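Local coordinates for protein phosphoheptose isomerase (Neisseria gonorrhoeae, PDB 5I01) that probably catalyses the isomerisation of sedoheptulose 7-phosphate to D-glycero-D-manno-heptose 7-phosphate as a zinc-binding homotetramer of the SIS family, at residues V33-L38 and H185-C190; Q41-D46 and D189-V194; A83-T88 and H102-Q107; K106-L111 and R140-I145; D116-I121 and I131-A136. The protein carries 1 engineered substitution. One frame throughout, in Å; residues are numbered along the deposited sequence.

Contact 1 (V33-L38 and H185-C190); sequences VQAAEL and HAMCDC. With ZN (zinc ion), chain E.
Ala36 meets Cys190 and Met187 where helix 29-44 crosses helix 173-193, and its small methyl lets the backbones come close. The Ala36 methyl points at the other helix, its CB 3.9 Å from Cys190 CB and 4.5 Å from Met187 CG. At this crossing the CA atoms of Ala36 and Met187 are 5.2 Å apart. The two axes approach to 9.1 Å at a signed angle of -48°, with no polar bond between the segments. Beside this point Met187 reaches past Ala36 to lay its sulfur on the next methyl, Ala35 CB to Met187 SD 3.7 Å. Its chi1 (-76°) and extended chi2 (-172°) carry SD there, the bend at chi3 only turning CE aside, and Thr32, Met39 and Leu166 of strand 164-168 also pack against the side chain. All four touching residues are buried.

The solvent side is limited to a few polar groups. Gln34 and Glu37 are exposed and take no part in the crossing. Asp189, partly exposed, looks to a second subunit, where its OD2 forms a salt bridge with Arg9 and a hydrogen bond with His13. His185, a buried metal ligand, leads away from helix 29-44: its NE2 binds zinc at 2.2 Å, while ND1 is hydrogen-bonded to Glu178 of the second subunit. His63 and Glu67 of the same chain and Gln177 of the second subunit complete the metal's ligands. The arrangement is a close, alanine-lined helix crossing beside the sheet of a SIS domain, with helix 173-193 also contributing to an intersubunit zinc site.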
# COMPACT_ATOMS: atom_id res chain seq x y z
N VAL A 33 7.72 -28.76 4.85
CA VAL A 33 6.56 -29.66 4.70
C VAL A 33 5.60 -29.49 5.89
O VAL A 33 4.40 -29.35 5.69
CB VAL A 33 6.98 -31.14 4.50
CG1 VAL A 33 5.76 -32.05 4.48
CG2 VAL A 33 7.76 -31.31 3.20
N GLN A 34 6.13 -29.46 7.11
CA GLN A 34 5.30 -29.26 8.31
C GLN A 34 4.52 -27.94 8.25
O GLN A 34 3.36 -27.90 8.66
CB GLN A 34 6.14 -29.26 9.60
CG GLN A 34 6.81 -30.57 10.00
CD GLN A 34 7.71 -30.37 11.22
OE1 GLN A 34 7.26 -29.88 12.26
NE2 GLN A 34 9.00 -30.74 11.09
N ALA A 35 5.17 -26.88 7.77
CA ALA A 35 4.55 -25.55 7.64
C ALA A 35 3.41 -25.53 6.62
O ALA A 35 2.36 -24.93 6.86
CB ALA A 35 5.59 -24.51 7.27
N ALA A 36 3.64 -26.19 5.49
CA ALA A 36 2.63 -26.33 4.45
C ALA A 36 1.44 -27.18 4.92
O ALA A 36 0.28 -26.83 4.67
CB ALA A 36 3.25 -26.92 3.20
N GLU A 37 1.73 -28.31 5.58
CA GLU A 37 0.70 -29.18 6.15
C GLU A 37 -0.20 -28.41 7.10
O GLU A 37 -1.42 -28.51 7.03
CB GLU A 37 1.33 -30.40 6.86
CG GLU A 37 1.80 -31.50 5.91
CD GLU A 37 2.58 -32.64 6.57
OE1 GLU A 37 3.05 -32.50 7.73
OE2 GLU A 37 2.73 -33.70 5.92
N LEU A 38 0.43 -27.62 7.98
CA LEU A 38 -0.30 -26.75 8.91
C LEU A 38 -1.22 -25.73 8.22
O LEU A 38 -2.33 -25.48 8.69
CB LEU A 38 0.68 -26.02 9.83
CG LEU A 38 0.07 -25.07 10.86
CD1 LEU A 38 -1.00 -25.78 11.69
CD2 LEU A 38 1.16 -24.50 11.75
N HIS A 185 7.53 -20.00 -1.94
CA HIS A 185 7.17 -20.62 -3.22
C HIS A 185 6.96 -22.12 -3.10
O HIS A 185 6.02 -22.65 -3.67
CB HIS A 185 8.21 -20.31 -4.30
CG HIS A 185 8.08 -18.93 -4.87
ND1 HIS A 185 9.14 -18.25 -5.42
CD2 HIS A 185 7.01 -18.11 -4.96
CE1 HIS A 185 8.72 -17.07 -5.84
NE2 HIS A 185 7.43 -16.96 -5.57
N ALA A 186 7.86 -22.78 -2.37
CA ALA A 186 7.76 -24.21 -2.12
C ALA A 186 6.51 -24.58 -1.30
O ALA A 186 5.90 -25.61 -1.54
CB ALA A 186 9.02 -24.70 -1.42
N MET A 187 6.14 -23.72 -0.34
CA MET A 187 4.92 -23.89 0.47
C MET A 187 3.64 -23.72 -0.37
O MET A 187 2.73 -24.56 -0.29
CB MET A 187 4.89 -22.91 1.66
CG MET A 187 5.81 -23.29 2.82
SD MET A 187 5.63 -22.29 4.33
CE MET A 187 6.20 -20.67 3.85
N CYS A 188 3.58 -22.65 -1.17
CA CYS A 188 2.44 -22.41 -2.08
C CYS A 188 2.23 -23.53 -3.09
O CYS A 188 1.09 -23.87 -3.40
CB CYS A 188 2.62 -21.11 -2.86
SG CYS A 188 2.65 -19.64 -1.82
N ASP A 189 3.32 -24.08 -3.63
CA ASP A 189 3.23 -25.21 -4.55
C ASP A 189 2.76 -26.49 -3.85
O ASP A 189 2.02 -27.28 -4.46
CB ASP A 189 4.55 -25.43 -5.28
CG ASP A 189 4.42 -26.40 -6.46
OD1 ASP A 189 3.59 -26.15 -7.37
OD2 ASP A 189 5.17 -27.39 -6.49
N CYS A 190 3.17 -26.71 -2.60
CA CYS A 190 2.68 -27.87 -1.83
C CYS A 190 1.18 -27.79 -1.54
O CYS A 190 0.50 -28.82 -1.51
CB CYS A 190 3.43 -28.02 -0.51
SG CYS A 190 5.10 -28.63 -0.72
ZN ZN E . 6.04 -15.56 -6.57

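Contact 2 (Q41-D46 and D189-V194); sequences QCLMND and DCIDSV
Leu43 and Met44 each touch one residue across the contact: Leu43 meets Ile191 of helix 173-193, and Met44 meets Val194. The backbones are well separated, with CA atoms of Leu43 and Ile191 9.6 Å apart, so branched or long side chains must span the interval.

Met44 can be followed outward. Its CB does not point straight at the other segment, and neither CB nor CG comes within touching distance of it. SD is likewise a spacer, and the contact is left to the terminal methyl, with Met44 CE lying 4.0 Å from Val194 CG1. The methionine chain bends at chi3 (143°), and the two side chains cross at about a right angle. Val194 offers the branch that stands anti to its backbone N (chi1 -173°).

Leu43 points more directly across. One of its methyls, CD1, reaches Ile191 CG2 at 4.2 Å, again with the side chains nearly perpendicular. Met39 and Leu40 extend the apolar patch around Ile191, and Leu40 also touches Val194.

Helix 29-44 finishes here in a Schellman motif, with Asp46, at positive phi, as its C-prime residue. In the other segment, Ser193 OG returns a 2.7 Å hydrogen bond to Cys190 O from above the carbonyl plane. The chemistry across the contact is thus purely methyl against methyl, and its modest 111 Å² of buried surface implies apolar packing without directional bonds, partly open to solvent at Met44 and Val194.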
# COMPACT_ATOMS: atom_id res chain seq x y z
N GLN A 41 -4.29 -27.71 6.72
CA GLN A 41 -5.23 -28.02 7.81
C GLN A 41 -6.08 -26.80 8.16
O GLN A 41 -7.31 -26.91 8.31
CB GLN A 41 -4.44 -28.49 9.04
CG GLN A 41 -5.25 -28.90 10.26
CD GLN A 41 -4.40 -29.01 11.53
OE1 GLN A 41 -3.69 -28.07 11.92
NE2 GLN A 41 -4.49 -30.16 12.20
N CYS A 42 -5.43 -25.65 8.30
CA CYS A 42 -6.10 -24.39 8.63
C CYS A 42 -7.11 -23.97 7.56
O CYS A 42 -8.24 -23.64 7.88
CB CYS A 42 -5.07 -23.28 8.85
SG CYS A 42 -5.72 -21.60 8.69
N LEU A 43 -6.68 -24.00 6.30
CA LEU A 43 -7.53 -23.63 5.15
C LEU A 43 -8.73 -24.55 4.99
O LEU A 43 -9.84 -24.07 4.79
CB LEU A 43 -6.73 -23.63 3.85
CG LEU A 43 -5.68 -22.52 3.68
CD1 LEU A 43 -4.72 -22.87 2.54
CD2 LEU A 43 -6.33 -21.16 3.44
N MET A 44 -8.50 -25.85 5.07
CA MET A 44 -9.59 -26.85 4.98
C MET A 44 -10.60 -26.80 6.14
O MET A 44 -11.73 -27.26 5.98
CB MET A 44 -9.02 -28.26 4.82
CG MET A 44 -8.50 -28.55 3.42
SD MET A 44 -7.30 -29.89 3.37
CE MET A 44 -7.74 -30.67 1.81
N ASN A 45 -10.21 -26.24 7.30
CA ASN A 45 -11.15 -25.96 8.40
C ASN A 45 -11.65 -24.50 8.35
O ASN A 45 -11.85 -23.88 9.39
CB ASN A 45 -10.49 -26.25 9.76
CG ASN A 45 -10.05 -27.71 9.90
OD1 ASN A 45 -9.83 -28.42 8.92
ND2 ASN A 45 -9.91 -28.16 11.15
N ASP A 46 -11.85 -23.97 7.14
CA ASP A 46 -12.34 -22.60 6.89
C ASP A 46 -11.55 -21.46 7.56
O ASP A 46 -12.06 -20.36 7.72
CB ASP A 46 -13.85 -22.53 7.23
CG ASP A 46 -14.73 -22.93 6.06
OD1 ASP A 46 -14.72 -22.18 5.06
OD2 ASP A 46 -15.41 -23.98 6.13
N ASP A 189 3.32 -24.08 -3.63
CA ASP A 189 3.23 -25.21 -4.55
C ASP A 189 2.76 -26.49 -3.85
O ASP A 189 2.02 -27.28 -4.46
CB ASP A 189 4.55 -25.43 -5.28
CG ASP A 189 4.42 -26.40 -6.46
OD1 ASP A 189 3.59 -26.15 -7.37
OD2 ASP A 189 5.17 -27.39 -6.49
N CYS A 190 3.17 -26.71 -2.60
CA CYS A 190 2.68 -27.87 -1.83
C CYS A 190 1.18 -27.79 -1.54
O CYS A 190 0.50 -28.82 -1.51
CB CYS A 190 3.43 -28.02 -0.51
SG CYS A 190 5.10 -28.63 -0.72
N ILE A 191 0.69 -26.58 -1.30
CA ILE A 191 -0.73 -26.32 -1.09
C ILE A 191 -1.50 -26.56 -2.40
O ILE A 191 -2.53 -27.25 -2.39
CB ILE A 191 -0.97 -24.90 -0.52
CG1 ILE A 191 -0.40 -24.83 0.90
CG2 ILE A 191 -2.46 -24.55 -0.51
CD1 ILE A 191 -0.12 -23.44 1.41
N ASP A 192 -0.99 -26.00 -3.50
CA ASP A 192 -1.53 -26.27 -4.86
C ASP A 192 -1.71 -27.77 -5.16
O ASP A 192 -2.75 -28.17 -5.67
CB ASP A 192 -0.62 -25.67 -5.95
CG ASP A 192 -1.09 -24.30 -6.44
OD1 ASP A 192 -1.79 -23.58 -5.69
OD2 ASP A 192 -0.72 -23.95 -7.58
N SER A 193 -0.71 -28.58 -4.84
CA SER A 193 -0.74 -30.01 -5.16
C SER A 193 -1.91 -30.75 -4.47
O SER A 193 -2.33 -31.79 -4.95
CB SER A 193 0.61 -30.68 -4.85
OG SER A 193 0.90 -30.68 -3.47
N VAL A 194 -2.42 -30.19 -3.36
CA VAL A 194 -3.66 -30.63 -2.70
C VAL A 194 -4.76 -29.56 -2.86
O VAL A 194 -5.49 -29.50 -3.86
CB VAL A 194 -3.40 -30.88 -1.19
CG1 VAL A 194 -4.61 -31.50 -0.50
CG2 VAL A 194 -2.16 -31.75 -0.99

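Contact 3 (A83-T88 and H102-Q107); sequences ALTTDT and HVFSKQ
Leu84, Gln107 and Phe104 bury the most surface here. Leu84 points toward segment 102-107 and passes Gln107 in the opposite direction, with Leu84 CD2 3.9 Å from Gln107 CB. Its carbonyl takes a hydrogen bond from Gln107 NE2 at 2.9 Å, the glutamine being extended beyond CG (chi2 180°), which carries its amide to this oxygen. The donor sits in the carbonyl plane on a lone pair, although the oxygen is tilted 27° from the glutamine's amide plane. The same NE2 gives a straighter bond to Val103 O (169° at the hydrogen), and water 1 donates to OE1 while accepting from Asp87 N. Two bonds from NE2 and one to OE1 fix the rotation of the buried amide.

Phe104 presents its edge to Leu84 O, which lies near the ring plane, 3.9 Å from Phe104 CD1. Thr85 CG2 approaches the ring obliquely, 3.5 Å from Phe104 CE1, whereas Val103 CG2 covers the centre of one face.

Asp87 stands at the N-cap of helix 88-97. The phenylalanine side chain comes within about 4 Å of that of Asn54, a predicted substrate-binding residue. This is a loop following a strand of the parallel alpha/beta SIS sheet, pinned to the segment leading into helix 105-111 beside the probable sugar-phosphate pocket.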
# COMPACT_ATOMS: atom_id res chain seq x y z
N ALA A 83 -2.14 -10.09 4.09
CA ALA A 83 -0.90 -9.52 4.59
C ALA A 83 -1.28 -8.37 5.50
O ALA A 83 -2.11 -7.55 5.14
CB ALA A 83 -0.04 -9.02 3.44
N LEU A 84 -0.66 -8.29 6.68
CA LEU A 84 -0.92 -7.21 7.63
C LEU A 84 -0.02 -5.99 7.42
O LEU A 84 0.01 -5.08 8.24
CB LEU A 84 -0.73 -7.72 9.06
CG LEU A 84 -1.51 -8.97 9.46
CD1 LEU A 84 -1.16 -9.31 10.89
CD2 LEU A 84 -3.01 -8.77 9.30
N THR A 85 0.68 -5.94 6.29
CA THR A 85 1.69 -4.92 6.02
C THR A 85 1.27 -3.97 4.90
O THR A 85 2.10 -3.26 4.39
CB THR A 85 3.03 -5.59 5.62
OG1 THR A 85 2.83 -6.44 4.49
CG2 THR A 85 3.57 -6.44 6.77
N THR A 86 -0.01 -3.96 4.51
CA THR A 86 -0.48 -3.20 3.34
C THR A 86 -1.32 -1.95 3.66
O THR A 86 -1.22 -0.94 2.95
CB THR A 86 -1.33 -4.09 2.41
OG1 THR A 86 -2.45 -4.61 3.12
CG2 THR A 86 -0.53 -5.24 1.83
N ASP A 87 -2.17 -2.02 4.69
CA ASP A 87 -3.03 -0.88 5.06
C ASP A 87 -2.22 0.23 5.74
O ASP A 87 -1.90 0.16 6.94
CB ASP A 87 -4.22 -1.31 5.95
CG ASP A 87 -5.31 -0.23 6.06
OD1 ASP A 87 -5.09 0.90 5.58
OD2 ASP A 87 -6.40 -0.51 6.63
N THR A 88 -1.91 1.26 4.96
CA THR A 88 -1.04 2.33 5.44
C THR A 88 -1.75 3.24 6.43
O THR A 88 -1.10 3.82 7.28
CB THR A 88 -0.48 3.18 4.29
OG1 THR A 88 -1.55 3.79 3.57
CG2 THR A 88 0.34 2.33 3.34
N HIS A 102 3.21 -2.31 18.06
CA HIS A 102 1.86 -2.86 18.05
C HIS A 102 1.19 -2.82 16.66
O HIS A 102 0.00 -3.13 16.55
CB HIS A 102 0.99 -2.09 19.05
CG HIS A 102 1.61 -1.94 20.41
ND1 HIS A 102 1.62 -2.96 21.34
CD2 HIS A 102 2.27 -0.90 20.98
CE1 HIS A 102 2.25 -2.55 22.43
NE2 HIS A 102 2.65 -1.30 22.24
N VAL A 103 1.93 -2.47 15.60
CA VAL A 103 1.32 -2.36 14.27
C VAL A 103 0.79 -3.66 13.69
O VAL A 103 -0.17 -3.64 12.94
CB VAL A 103 2.22 -1.65 13.22
CG1 VAL A 103 2.47 -0.20 13.62
CG2 VAL A 103 3.51 -2.42 12.94
N PHE A 104 1.40 -4.79 14.05
CA PHE A 104 0.93 -6.12 13.61
C PHE A 104 0.04 -6.80 14.66
O PHE A 104 -1.00 -7.38 14.32
CB PHE A 104 2.12 -7.03 13.25
CG PHE A 104 3.04 -6.46 12.19
CD1 PHE A 104 2.54 -5.78 11.08
CD2 PHE A 104 4.41 -6.64 12.28
CE1 PHE A 104 3.39 -5.27 10.11
CE2 PHE A 104 5.27 -6.14 11.31
CZ PHE A 104 4.76 -5.46 10.23
N SER A 105 0.44 -6.72 15.92
CA SER A 105 -0.34 -7.30 17.02
C SER A 105 -1.79 -6.77 17.13
O SER A 105 -2.66 -7.51 17.56
CB SER A 105 0.38 -7.11 18.36
OG SER A 105 0.21 -5.80 18.85
N LYS A 106 -2.04 -5.52 16.76
CA LYS A 106 -3.42 -4.98 16.79
C LYS A 106 -4.30 -5.51 15.65
O LYS A 106 -5.49 -5.75 15.84
CB LYS A 106 -3.41 -3.44 16.79
CG LYS A 106 -2.95 -2.84 18.11
CD LYS A 106 -3.34 -1.38 18.25
CE LYS A 106 -4.82 -1.19 18.59
NZ LYS A 106 -5.17 -1.66 19.96
N GLN A 107 -3.71 -5.67 14.47
CA GLN A 107 -4.43 -6.28 13.35
C GLN A 107 -4.73 -7.77 13.57
O GLN A 107 -5.74 -8.27 13.08
CB GLN A 107 -3.66 -6.07 12.05
CG GLN A 107 -3.55 -4.61 11.64
CD GLN A 107 -2.79 -4.45 10.34
OE1 GLN A 107 -3.32 -4.72 9.25
NE2 GLN A 107 -1.54 -4.02 10.45
O HOH W 1 -2.39 -4.18 6.45

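Contact 4 (K106-L111 and R140-I145); sequences KQVRAL and RDMHVI
The guanidinium of Arg140 lies against the backbone of Arg109, with Arg109 CG over one of its faces and Val108 O approaching obliquely. Its NH1 donates to Arg109 O at 2.6 Å, with an angle of 147° at the hydrogen. The geometry is not ideal: the donor is tilted 33° from the carbonyl plane, and the oxygen stands somewhat off the guanidinium plane. A second, weak bond runs from Arg140 NH2 to the same Arg109 O at 3.1 Å. NH1 also donates to Gly112 O, so the group spans carbonyls around the C-terminal end of helix 105-111, where the helix dipole would be expected to favour a positive charge.

The guanidinium of Arg109 is steeply inclined to that of Arg140, and the nearest charged atoms, Arg109 NE and Arg140 NH2, remain 5.9 Å apart. Arg109 NE forms a salt bridge with Glu78 of a neighbouring subunit, and the side chain leads away from Arg140.

Arg140 directly follows helix 128-139, whose end is a Schellman motif with Asp141 as the C-prime residue at positive phi. The contact therefore falls at the turn leading from helix to strand 143-149 in a beta-alpha-beta unit of the SIS domain.

Next to the polar pair is an apolar one. Val108 CG1 meets Met142 SD at 3.9 Å, the two side chains lying oblique to each other. With CG beside the backbone N (chi1 -64°) and chi2 extended, the methionine sulfur is brought to the valine, and Leu118 and Asp116 also touch Met142. Ala136 of helix 128-139 packs against both Val108 and Arg109.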
# COMPACT_ATOMS: atom_id res chain seq x y z
N LYS A 106 -2.04 -5.52 16.76
CA LYS A 106 -3.42 -4.98 16.79
C LYS A 106 -4.30 -5.51 15.65
O LYS A 106 -5.49 -5.75 15.84
CB LYS A 106 -3.41 -3.44 16.79
CG LYS A 106 -2.95 -2.84 18.11
CD LYS A 106 -3.34 -1.38 18.25
CE LYS A 106 -4.82 -1.19 18.59
NZ LYS A 106 -5.17 -1.66 19.96
N GLN A 107 -3.71 -5.67 14.47
CA GLN A 107 -4.43 -6.28 13.35
C GLN A 107 -4.73 -7.77 13.57
O GLN A 107 -5.74 -8.27 13.08
CB GLN A 107 -3.66 -6.07 12.05
CG GLN A 107 -3.55 -4.61 11.64
CD GLN A 107 -2.79 -4.45 10.34
OE1 GLN A 107 -3.32 -4.72 9.25
NE2 GLN A 107 -1.54 -4.02 10.45
N VAL A 108 -3.85 -8.46 14.29
CA VAL A 108 -4.06 -9.87 14.66
C VAL A 108 -5.25 -9.96 15.61
O VAL A 108 -6.12 -10.80 15.42
CB VAL A 108 -2.81 -10.52 15.28
CG1 VAL A 108 -3.11 -11.91 15.80
CG2 VAL A 108 -1.67 -10.59 14.25
N ARG A 109 -5.30 -9.08 16.62
CA ARG A 109 -6.47 -8.98 17.51
C ARG A 109 -7.77 -8.61 16.78
O ARG A 109 -8.82 -9.09 17.16
CB ARG A 109 -6.21 -8.02 18.69
CG ARG A 109 -5.43 -8.65 19.84
CD ARG A 109 -5.48 -7.81 21.11
NE ARG A 109 -4.63 -6.61 21.02
CZ ARG A 109 -3.29 -6.59 21.17
NH1 ARG A 109 -2.58 -7.70 21.41
NH2 ARG A 109 -2.64 -5.42 21.06
N ALA A 110 -7.70 -7.78 15.74
CA ALA A 110 -8.87 -7.50 14.89
C ALA A 110 -9.34 -8.71 14.08
O ALA A 110 -10.48 -9.16 14.22
CB ALA A 110 -8.58 -6.35 13.95
N LEU A 111 -8.44 -9.24 13.25
CA LEU A 111 -8.80 -10.24 12.23
C LEU A 111 -8.73 -11.70 12.69
O LEU A 111 -9.49 -12.52 12.20
CB LEU A 111 -7.91 -10.07 11.00
CG LEU A 111 -7.92 -8.68 10.35
CD1 LEU A 111 -7.04 -8.68 9.11
CD2 LEU A 111 -9.33 -8.23 9.99
N ARG A 140 -4.85 -15.64 20.92
CA ARG A 140 -6.02 -16.04 20.11
C ARG A 140 -6.13 -17.51 19.74
O ARG A 140 -7.02 -17.87 18.97
CB ARG A 140 -6.10 -15.23 18.81
CG ARG A 140 -6.74 -13.87 18.93
CD ARG A 140 -8.18 -13.91 19.43
NE ARG A 140 -8.48 -12.61 20.00
CZ ARG A 140 -8.80 -11.53 19.29
NH1 ARG A 140 -8.90 -11.58 17.97
NH2 ARG A 140 -9.02 -10.38 19.93
N ASP A 141 -5.25 -18.37 20.27
CA ASP A 141 -5.21 -19.80 19.92
C ASP A 141 -5.01 -20.06 18.41
O ASP A 141 -5.68 -20.92 17.80
CB ASP A 141 -6.45 -20.52 20.47
CG ASP A 141 -6.55 -20.42 21.98
OD1 ASP A 141 -5.64 -20.91 22.68
OD2 ASP A 141 -7.54 -19.86 22.47
N MET A 142 -4.10 -19.28 17.83
CA MET A 142 -3.64 -19.45 16.45
C MET A 142 -2.27 -20.11 16.48
O MET A 142 -1.50 -19.91 17.41
CB MET A 142 -3.49 -18.09 15.76
CG MET A 142 -4.76 -17.28 15.57
SD MET A 142 -4.40 -15.56 15.11
CE MET A 142 -3.57 -15.75 13.55
N HIS A 143 -1.96 -20.88 15.44
CA HIS A 143 -0.64 -21.49 15.29
C HIS A 143 0.27 -20.53 14.53
O HIS A 143 -0.22 -19.67 13.80
CB HIS A 143 -0.75 -22.83 14.57
CG HIS A 143 -1.80 -23.72 15.15
ND1 HIS A 143 -1.84 -24.07 16.48
CD2 HIS A 143 -2.87 -24.32 14.57
CE1 HIS A 143 -2.88 -24.86 16.70
NE2 HIS A 143 -3.52 -25.03 15.56
N VAL A 144 1.58 -20.66 14.71
CA VAL A 144 2.54 -19.71 14.15
C VAL A 144 3.54 -20.42 13.25
O VAL A 144 3.95 -21.54 13.55
CB VAL A 144 3.26 -18.90 15.27
CG1 VAL A 144 4.30 -17.94 14.71
CG2 VAL A 144 2.24 -18.12 16.07
N ILE A 145 3.88 -19.78 12.13
CA ILE A 145 4.98 -20.22 11.27
C ILE A 145 5.96 -19.06 11.19
O ILE A 145 5.64 -18.01 10.63
CB ILE A 145 4.50 -20.63 9.86
CG1 ILE A 145 3.55 -21.82 9.94
CG2 ILE A 145 5.69 -20.96 8.94
CD1 ILE A 145 2.75 -22.07 8.68

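Contact 5 (D116-I121 and I131-A136); sequences DVLVGI and IEAVKA
Leu118 reaches from strand 117-122 to Ala133 on helix 128-139, and a single methyl makes the contact. The apolar part is Leu118 CD2 against Ala133 CB, 3.9 Å apart. With CG anti to the backbone N (chi1 176°) and chi2 at 61°, the leucine sends this branch from the strand onto the helix surface. Val134 gives up a smaller area beside it. Gly120, which has no side chain, lies on the helix-facing side of the strand near Val134.

Contacts with the helix backbone form the second kind. Leu118 CD2 is 3.3 Å from Ala133 O and 3.9 Å from Val134 N, so the methyl sits against the peptide as well as the alanine side chain. These are van der Waals approaches, and the sheet-to-helix interface has no hydrogen bond between the two segments.

Charged groups remain apart from this buried patch. Lys135 NZ and Glu132 OE2 form a salt bridge of 3.5 Å within the helix, and Lys135 points away from the strand. At the strand's start, Asp116 OD2 instead pairs with Lys48 and accepts from Arg113 N.

The pair belongs to the beta-alpha-beta unit of strand 117-122, helix 128-139 and strand 143-149. Leu118 also touches Cys52 of strand 49-52 and Met142, while Phe104 packs on Ala133 and Met158 of helix 153-158 packs on Val134, placing the contact between the parallel sheet and its covering helices.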
# COMPACT_ATOMS: atom_id res chain seq x y z
N ASP A 116 -6.62 -20.08 12.98
CA ASP A 116 -5.92 -19.33 11.92
C ASP A 116 -4.41 -19.47 12.07
O ASP A 116 -3.92 -20.04 13.05
CB ASP A 116 -6.28 -17.84 11.94
CG ASP A 116 -7.70 -17.55 11.48
OD1 ASP A 116 -8.30 -18.39 10.78
OD2 ASP A 116 -8.21 -16.46 11.83
N VAL A 117 -3.67 -18.96 11.10
CA VAL A 117 -2.22 -19.09 11.08
C VAL A 117 -1.57 -17.73 10.85
O VAL A 117 -1.95 -17.02 9.94
CB VAL A 117 -1.79 -20.12 10.02
CG1 VAL A 117 -0.29 -20.05 9.75
CG2 VAL A 117 -2.18 -21.51 10.48
N LEU A 118 -0.61 -17.39 11.71
CA LEU A 118 0.23 -16.25 11.54
C LEU A 118 1.56 -16.71 10.99
O LEU A 118 2.22 -17.58 11.58
CB LEU A 118 0.47 -15.54 12.88
CG LEU A 118 1.42 -14.33 12.89
CD1 LEU A 118 0.92 -13.23 11.98
CD2 LEU A 118 1.62 -13.79 14.29
N VAL A 119 1.96 -16.11 9.87
CA VAL A 119 3.29 -16.28 9.31
C VAL A 119 4.05 -15.02 9.63
O VAL A 119 3.82 -14.00 9.01
CB VAL A 119 3.25 -16.51 7.79
CG1 VAL A 119 4.66 -16.58 7.21
CG2 VAL A 119 2.46 -17.79 7.48
N GLY A 120 4.95 -15.09 10.60
CA GLY A 120 5.76 -13.95 11.00
C GLY A 120 7.11 -14.04 10.34
O GLY A 120 7.78 -15.05 10.47
N ILE A 121 7.52 -12.99 9.63
CA ILE A 121 8.77 -13.00 8.88
C ILE A 121 9.72 -11.97 9.49
O ILE A 121 9.33 -10.81 9.71
CB ILE A 121 8.56 -12.72 7.38
CG1 ILE A 121 7.45 -13.61 6.81
CG2 ILE A 121 9.86 -12.97 6.59
CD1 ILE A 121 6.97 -13.23 5.43
N ILE A 131 7.45 -10.03 17.17
CA ILE A 131 7.33 -10.66 18.51
C ILE A 131 5.96 -10.38 19.16
O ILE A 131 5.28 -11.32 19.60
CB ILE A 131 8.46 -10.18 19.49
CG1 ILE A 131 9.83 -10.73 19.05
CG2 ILE A 131 8.14 -10.56 20.94
CD1 ILE A 131 11.01 -10.02 19.70
N GLU A 132 5.57 -9.11 19.22
CA GLU A 132 4.26 -8.75 19.79
C GLU A 132 3.10 -9.43 19.02
O GLU A 132 2.10 -9.82 19.64
CB GLU A 132 4.07 -7.23 19.86
CG GLU A 132 4.70 -6.57 21.09
CD GLU A 132 3.87 -6.74 22.37
OE1 GLU A 132 2.72 -6.25 22.43
OE2 GLU A 132 4.38 -7.36 23.33
N ALA A 133 3.25 -9.57 17.70
CA ALA A 133 2.28 -10.31 16.88
C ALA A 133 2.17 -11.80 17.24
O ALA A 133 1.07 -12.35 17.23
CB ALA A 133 2.60 -10.16 15.40
N VAL A 134 3.30 -12.43 17.55
CA VAL A 134 3.33 -13.83 18.01
C VAL A 134 2.55 -14.01 19.33
O VAL A 134 1.75 -14.95 19.47
CB VAL A 134 4.79 -14.35 18.16
CG1 VAL A 134 4.84 -15.71 18.85
CG2 VAL A 134 5.45 -14.44 16.79
N LYS A 135 2.77 -13.10 20.28
CA LYS A 135 1.98 -13.11 21.52
C LYS A 135 0.48 -13.07 21.23
O LYS A 135 -0.26 -13.95 21.69
CB LYS A 135 2.38 -11.95 22.45
CG LYS A 135 3.67 -12.22 23.22
CD LYS A 135 4.28 -10.94 23.78
CE LYS A 135 5.63 -11.19 24.45
NZ LYS A 135 6.46 -9.96 24.46
N ALA A 136 0.05 -12.10 20.44
CA ALA A 136 -1.38 -11.94 20.12
C ALA A 136 -1.96 -13.17 19.44
O ALA A 136 -3.10 -13.54 19.72
CB ALA A 136 -1.60 -10.72 19.26

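In the fold
From the N terminus, helix 29-44 is the first element that takes part; its partner, helix 173-193, is the last in the chain. Contacts 1 and 2 therefore close the longest loops, and within them lie contacts 3, 4 and 5. Contact 3 closes a short loop from the end of strand 81-83 to helix 105-111, the helix on which contact 4 begins. Contact 4 runs on to strand 143-149 and encloses contact 5, which closes the first half of a beta-alpha-beta unit. Contacts 4 and 5 meet through neighbouring strands of one sheet. Leu38 packs on Ile145 and Val117, and Cys42 on Val117, joining helix 29-44, and through it helix 173-193, to that sheet.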